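Transcriptional regulator, AsnC family (Agrobacterium tumefaciens str. C58, PDB 3I4P) probably binds specific DNA sequences through a winged helix-turn-helix domain and regulates transcription as an Lrp/AsnC-type, calcium-binding oligomer. Local coordinates at residues 90-95 with 106-111; 63-68 with 132-137. One frame throughout, in Å; residues are numbered along the deposited sequence.

Contact 1. Residues 90-95 with 106-111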
loop_
_atom_site.group_PDB
_atom_site.type_symbol
_atom_site.label_atom_id
_atom_site.label_comp_id
_atom_site.label_asym_id
_atom_site.label_seq_id
_atom_site.Cartn_x
_atom_site.Cartn_y
_atom_site.Cartn_z
ATOM N N PRO A 90 -12.696 27.861 -7.683
ATOM C CA PRO A 90 -14.148 27.588 -7.677
ATOM C C PRO A 90 -14.508 26.100 -7.879
ATOM O O PRO A 90 -15.553 25.655 -7.408
ATOM C CB PRO A 90 -14.686 28.452 -8.813
ATOM C CG PRO A 90 -13.507 29.143 -9.448
ATOM C CD PRO A 90 -12.256 28.697 -8.818
ATOM N N GLU A 91 -13.620 25.348 -8.535
ATOM C CA GLU A 91 -13.788 23.936 -8.716
ATOM C C GLU A 91 -13.553 23.143 -7.442
ATOM O O GLU A 91 -13.961 22.010 -7.405
ATOM C CB GLU A 91 -12.854 23.350 -9.792
ATOM C CG GLU A 91 -13.023 23.959 -11.148
ATOM C CD GLU A 91 -12.147 25.206 -11.374
ATOM O OE1 GLU A 91 -11.526 25.735 -10.415
ATOM O OE2 GLU A 91 -12.104 25.663 -12.540
ATOM N N VAL A 92 -12.891 23.697 -6.432
ATOM C CA VAL A 92 -12.675 22.941 -5.194
ATOM C C VAL A 92 -13.902 23.212 -4.327
ATOM O O VAL A 92 -14.054 24.310 -3.739
ATOM C CB VAL A 92 -11.384 23.355 -4.460
ATOM C CG1 VAL A 92 -11.258 22.612 -3.106
ATOM C CG2 VAL A 92 -10.183 23.181 -5.395
ATOM N N VAL A 93 -14.812 22.240 -4.299
ATOM C CA VAL A 93 -16.079 22.508 -3.660
ATOM C C VAL A 93 -16.054 22.067 -2.193
ATOM O O VAL A 93 -16.871 22.537 -1.362
ATOM C CB VAL A 93 -17.274 21.972 -4.476
ATOM C CG1 VAL A 93 -17.459 22.823 -5.768
ATOM C CG2 VAL A 93 -17.139 20.516 -4.742
ATOM N N GLU A 94 -15.102 21.191 -1.862
ATOM C CA GLU A 94 -14.938 20.725 -0.492
ATOM C C GLU A 94 -13.480 20.498 -0.286
ATOM O O GLU A 94 -12.796 20.060 -1.188
ATOM C CB GLU A 94 -15.727 19.431 -0.212
ATOM C CG GLU A 94 -17.191 19.582 -0.344
ATOM C CD GLU A 94 -17.991 18.259 -0.155
ATOM O OE1 GLU A 94 -17.575 17.410 0.648
ATOM O OE2 GLU A 94 -19.047 18.135 -0.821
ATOM N N PHE A 95 -13.019 20.768 0.923
ATOM C CA PHE A 95 -11.581 20.786 1.222
ATOM C C PHE A 95 -11.407 20.495 2.695
ATOM O O PHE A 95 -11.919 21.250 3.554
ATOM C CB PHE A 95 -11.046 22.173 0.851
ATOM C CG PHE A 95 -9.573 22.387 1.077
ATOM C CD1 PHE A 95 -8.658 21.347 1.131
ATOM C CD2 PHE A 95 -9.092 23.676 1.140
ATOM C CE1 PHE A 95 -7.281 21.602 1.282
ATOM C CE2 PHE A 95 -7.724 23.930 1.321
ATOM C CZ PHE A 95 -6.822 22.888 1.371
ATOM N N LEU A 106 -9.557 16.873 -1.194
ATOM C CA LEU A 106 -10.398 17.817 -1.946
ATOM C C LEU A 106 -11.437 17.056 -2.754
ATOM O O LEU A 106 -11.157 15.969 -3.255
ATOM C CB LEU A 106 -9.593 18.684 -2.922
ATOM C CG LEU A 106 -8.460 19.636 -2.542
ATOM C CD1 LEU A 106 -7.430 19.036 -1.603
ATOM C CD2 LEU A 106 -7.768 20.108 -3.886
ATOM N N ARG A 107 -12.622 17.643 -2.861
ATOM C CA ARG A 107 -13.600 17.275 -3.889
ATOM C C ARG A 107 -13.673 18.366 -4.936
ATOM O O ARG A 107 -13.907 19.541 -4.609
ATOM C CB ARG A 107 -14.995 17.086 -3.322
ATOM C CG ARG A 107 -15.925 16.494 -4.336
ATOM C CD ARG A 107 -17.229 15.942 -3.746
ATOM N NE ARG A 107 -18.220 16.987 -3.532
ATOM C CZ ARG A 107 -19.082 17.484 -4.429
ATOM N NH1 ARG A 107 -19.920 18.439 -4.049
ATOM N NH2 ARG A 107 -19.126 17.080 -5.680
ATOM N N VAL A 108 -13.465 17.957 -6.182
ATOM C CA VAL A 108 -13.339 18.865 -7.328
ATOM C C VAL A 108 -14.413 18.475 -8.324
ATOM O O VAL A 108 -14.663 17.288 -8.530
ATOM C CB VAL A 108 -11.894 18.765 -7.985
ATOM C CG1 VAL A 108 -11.813 19.485 -9.364
ATOM C CG2 VAL A 108 -10.814 19.276 -6.991
ATOM N N VAL A 109 -15.063 19.471 -8.917
ATOM C CA VAL A 109 -16.054 19.227 -9.988
ATOM C C VAL A 109 -15.631 19.962 -11.302
ATOM O O VAL A 109 -15.168 21.118 -11.295
ATOM C CB VAL A 109 -17.512 19.576 -9.527
ATOM C CG1 VAL A 109 -17.936 18.686 -8.288
ATOM C CG2 VAL A 109 -17.625 21.030 -9.184
ATOM N N VAL A 110 -15.799 19.241 -12.415
ATOM C CA VAL A 110 -15.377 19.654 -13.750
ATOM C C VAL A 110 -16.280 18.890 -14.746
ATOM O O VAL A 110 -16.948 17.916 -14.356
ATOM C CB VAL A 110 -13.852 19.349 -14.014
ATOM C CG1 VAL A 110 -12.945 20.304 -13.223
ATOM C CG2 VAL A 110 -13.502 17.890 -13.721
ATOM N N PRO A 111 -16.305 19.317 -16.036
ATOM C CA PRO A 111 -17.091 18.570 -17.053
ATOM C C PRO A 111 -16.470 17.241 -17.502
ATOM O O PRO A 111 -17.201 16.308 -17.863
ATOM C CB PRO A 111 -17.158 19.538 -18.239
ATOM C CG PRO A 111 -15.968 20.458 -18.039
ATOM C CD PRO A 111 -15.840 20.617 -16.550
HETATM O O HOH W 1 -20.500 20.426 -2.065
#
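Arg107 reaches across the hairpin to Glu94. CB lies 4.0 Å from Glu94 CB, the two residues being a hydrogen-bonded antiparallel pair. The chain runs extended to CG and CD, then bends at chi3 (82°), which turns the guanidinium back over the neighbouring strand. CD passes Glu94 OE2, and NE donates to that oxygen at 3.1 Å, the acceptor lying close to the guanidinium plane, whereas NE approaches the carboxylate from well above its plane; the two flat groups stand 76° apart. NH1 adds a weak, longer bond to the same oxygen, and one water joins OE2 to NH1. Val93 CG2 lies over one guanidinium face, displaced toward its rim, 3.5 Å from NH1, with CZ and, more distantly, NH2 nearby.

Val93 and Glu94 both face Arg107, which identifies a classic beta bulge: Arg107 O accepts from Val93 N at 2.9 Å and weakly from Glu94 N, and the register shifts by one residue. The hairpin belongs to the Lrp/AsnC ligand-binding domain, and Glu94 and Phe95 pair with a strand of the second subunit, carrying the sheet across that interface.

Regular bonds flank the bulge: Arg107 N donates to Glu94 O on one side and Val109 N to Glu91 O (3.2 Å) on the other. On the sheet face bearing Val92, Phe95, Leu106 and Val108, Leu106 CD1 approaches Phe95 CD1 obliquely to the ring at 3.8 Å, while Leu106 CG meets Val92 CG1. Helices 76-88 and 113-126 pack against this face. The Glu91 carboxylate turns elsewhere, to Arg122 and to Tyr151 of the second subunit.

Contact 2. Residues 63-68 with 132-137. With CA (calcium ion), chain F.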
loop_
_atom_site.group_PDB
_atom_site.type_symbol
_atom_site.label_atom_id
_atom_site.label_comp_id
_atom_site.label_asym_id
_atom_site.label_seq_id
_atom_site.Cartn_x
_atom_site.Cartn_y
_atom_site.Cartn_z
ATOM N N VAL A 63 -18.479 15.754 -13.592
ATOM C CA VAL A 63 -17.443 14.835 -13.073
ATOM C C VAL A 63 -16.991 15.334 -11.695
ATOM O O VAL A 63 -16.745 16.523 -11.493
ATOM C CB VAL A 63 -16.242 14.672 -14.040
ATOM C CG1 VAL A 63 -15.091 13.870 -13.358
ATOM C CG2 VAL A 63 -16.687 14.014 -15.373
ATOM N N THR A 64 -16.946 14.413 -10.743
ATOM C CA THR A 64 -16.350 14.623 -9.433
ATOM C C THR A 64 -15.012 13.866 -9.353
ATOM O O THR A 64 -14.913 12.700 -9.697
ATOM C CB THR A 64 -17.274 14.096 -8.285
ATOM O OG1 THR A 64 -18.485 14.854 -8.263
ATOM C CG2 THR A 64 -16.601 14.218 -6.951
ATOM N N VAL A 65 -13.996 14.560 -8.867
ATOM C CA VAL A 65 -12.681 14.012 -8.647
ATOM C C VAL A 65 -12.372 14.236 -7.171
ATOM O O VAL A 65 -12.557 15.333 -6.655
ATOM C CB VAL A 65 -11.647 14.783 -9.479
ATOM C CG1 VAL A 65 -10.298 14.079 -9.399
ATOM C CG2 VAL A 65 -12.160 14.956 -10.895
ATOM N N PHE A 66 -11.892 13.209 -6.503
ATOM C CA PHE A 66 -11.418 13.334 -5.126
ATOM C C PHE A 66 -9.907 13.368 -5.169
ATOM O O PHE A 66 -9.262 12.395 -5.601
ATOM C CB PHE A 66 -11.924 12.177 -4.240
ATOM C CG PHE A 66 -13.310 12.400 -3.751
ATOM C CD1 PHE A 66 -13.536 13.166 -2.623
ATOM C CD2 PHE A 66 -14.397 11.917 -4.475
ATOM C CE1 PHE A 66 -14.851 13.407 -2.172
ATOM C CE2 PHE A 66 -15.668 12.154 -4.059
ATOM C CZ PHE A 66 -15.904 12.898 -2.892
ATOM N N VAL A 67 -9.349 14.496 -4.742
ATOM C CA VAL A 67 -7.936 14.704 -4.851
ATOM C C VAL A 67 -7.318 14.535 -3.476
ATOM O O VAL A 67 -7.630 15.293 -2.569
ATOM C CB VAL A 67 -7.608 16.108 -5.462
ATOM C CG1 VAL A 67 -6.171 16.183 -5.830
ATOM C CG2 VAL A 67 -8.499 16.402 -6.658
ATOM N N SER A 68 -6.467 13.522 -3.318
ATOM C CA SER A 68 -5.709 13.279 -2.077
ATOM C C SER A 68 -4.288 13.893 -2.096
ATOM O O SER A 68 -3.456 13.539 -2.940
ATOM C CB SER A 68 -5.566 11.773 -1.865
ATOM O OG SER A 68 -6.824 11.144 -1.721
ATOM N N VAL A 132 0.147 14.141 -4.999
ATOM C CA VAL A 132 -1.266 14.299 -5.285
ATOM C C VAL A 132 -1.725 12.969 -5.890
ATOM O O VAL A 132 -1.064 12.438 -6.752
ATOM C CB VAL A 132 -1.530 15.456 -6.283
ATOM C CG1 VAL A 132 -3.035 15.728 -6.408
ATOM C CG2 VAL A 132 -0.760 16.726 -5.884
ATOM N N SER A 133 -2.822 12.394 -5.401
ATOM C CA SER A 133 -3.417 11.216 -6.027
ATOM C C SER A 133 -4.859 11.572 -6.260
ATOM O O SER A 133 -5.593 11.841 -5.297
ATOM C CB SER A 133 -3.275 9.960 -5.163
ATOM O OG SER A 133 -4.022 8.845 -5.696
ATOM N N SER A 134 -5.249 11.640 -7.533
ATOM C CA SER A 134 -6.623 11.920 -7.912
ATOM C C SER A 134 -7.410 10.624 -8.170
ATOM O O SER A 134 -6.899 9.686 -8.771
ATOM C CB SER A 134 -6.662 12.827 -9.143
ATOM O OG SER A 134 -5.819 13.980 -8.983
ATOM N N ALA A 135 -8.656 10.587 -7.715
ATOM C CA ALA A 135 -9.591 9.469 -7.961
ATOM C C ALA A 135 -10.932 10.047 -8.488
ATOM O O ALA A 135 -11.582 10.862 -7.816
ATOM C CB ALA A 135 -9.839 8.677 -6.679
ATOM N N PHE A 136 -11.345 9.580 -9.659
ATOM C CA PHE A 136 -12.576 10.007 -10.319
ATOM C C PHE A 136 -13.758 9.166 -9.892
ATOM O O PHE A 136 -13.702 7.929 -9.940
ATOM C CB PHE A 136 -12.435 9.884 -11.858
ATOM C CG PHE A 136 -11.408 10.835 -12.446
ATOM C CD1 PHE A 136 -11.791 12.040 -12.995
ATOM C CD2 PHE A 136 -10.049 10.505 -12.438
ATOM C CE1 PHE A 136 -10.829 12.916 -13.532
ATOM C CE2 PHE A 136 -9.094 11.363 -12.955
ATOM C CZ PHE A 136 -9.485 12.586 -13.493
ATOM N N ALA A 137 -14.824 9.852 -9.487
ATOM C CA ALA A 137 -16.118 9.243 -9.237
ATOM C C ALA A 137 -16.729 8.737 -10.562
ATOM O O ALA A 137 -16.689 9.440 -11.569
ATOM C CB ALA A 137 -17.051 10.263 -8.564
HETATM CA CA CA F . -0.585 11.837 -9.176
HETATM O O HOH W 2 -18.179 11.844 -11.658
HETATM O O HOH W 3 -8.159 10.566 -3.900
HETATM O O HOH W 4 -0.246 12.072 -11.534
HETATM O O HOH W 5 0.610 13.997 -8.897
HETATM O O HOH W 6 1.781 10.848 -8.584
#
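Val65 and Phe136 form a non-hydrogen-bonded pair whose side chains run alongside each other in the same direction. Val65 CG1 stands over the centre of the Phe136 ring in a CH-pi contact, 4.3 Å from the centroid and 8° off the normal. Its placement follows from chi1 of -172°, which sets CG1 anti to the backbone N and CG2 beside that nitrogen, where CG2 touches Phe136 CE1 at 3.6 Å. Val63 CG1 comes to the ring edge instead, 3.8 Å from CD1 of Phe136. At the other end Val67 CG1 and Val132 CG1 are modelled 3.2 Å apart, closer than carbons normally approach, so the exact spacing is doubtful. There Val132 O binds the calcium ion at 2.5 Å, together with three waters.

Five backbone hydrogen bonds hold these side chains in register. The Phe66-Ala135 pair is bonded both ways, Phe66 N to Ala135 O at 2.7 Å with a nearly straight N-H (172°), and Ser68-Ser133 likewise; Ala137 N donates to Thr64 O. One water bridges Phe66 O, Ser133 O and Ser68 OG.

Strand 63-70 is central and 131-143 outermost in the chain's four-stranded antiparallel sheet, the ferredoxin-like alpha/beta arrangement of the Lrp/AsnC ligand-binding domain. Helix 113-126 packs on the Val65, Val67 and Phe136 face: Tyr116 meets Phe136 edge-to-face and hydrogen-bonds Ser134 OG.

Farther out lie the subunit interfaces. Gly100 O of the third subunit joins Val132 O on the calcium ion, while Ser133 OG hydrogen-bonds Asp101 of that same subunit. Phe136 meets Phe136 of the fourth subunit, their rings in contact.

Overall arrangement
Both contacts lie in one antiparallel sheet, ordered 92-98, 104-110, 63-70, 131-143, with contact 1 joining the first two strands and contact 2 the last two. Their centres are about 9 Å apart, and strands 104-110 and 63-70 bridge them through probable hydrogen bonds from Val63 N to Val110 O and from Val67 N to Leu106 O, both 2.8 Å. Along the chain, 90-95 and 106-111 fall between 63-68 and 132-137, so the hairpin is inserted in sequence between two strands that are neighbours in the sheet. Helix 113-126 covers one face of both. Each contact touches the second subunit, while contact 2 also reaches the third, where calcium links the chains, and the fourth.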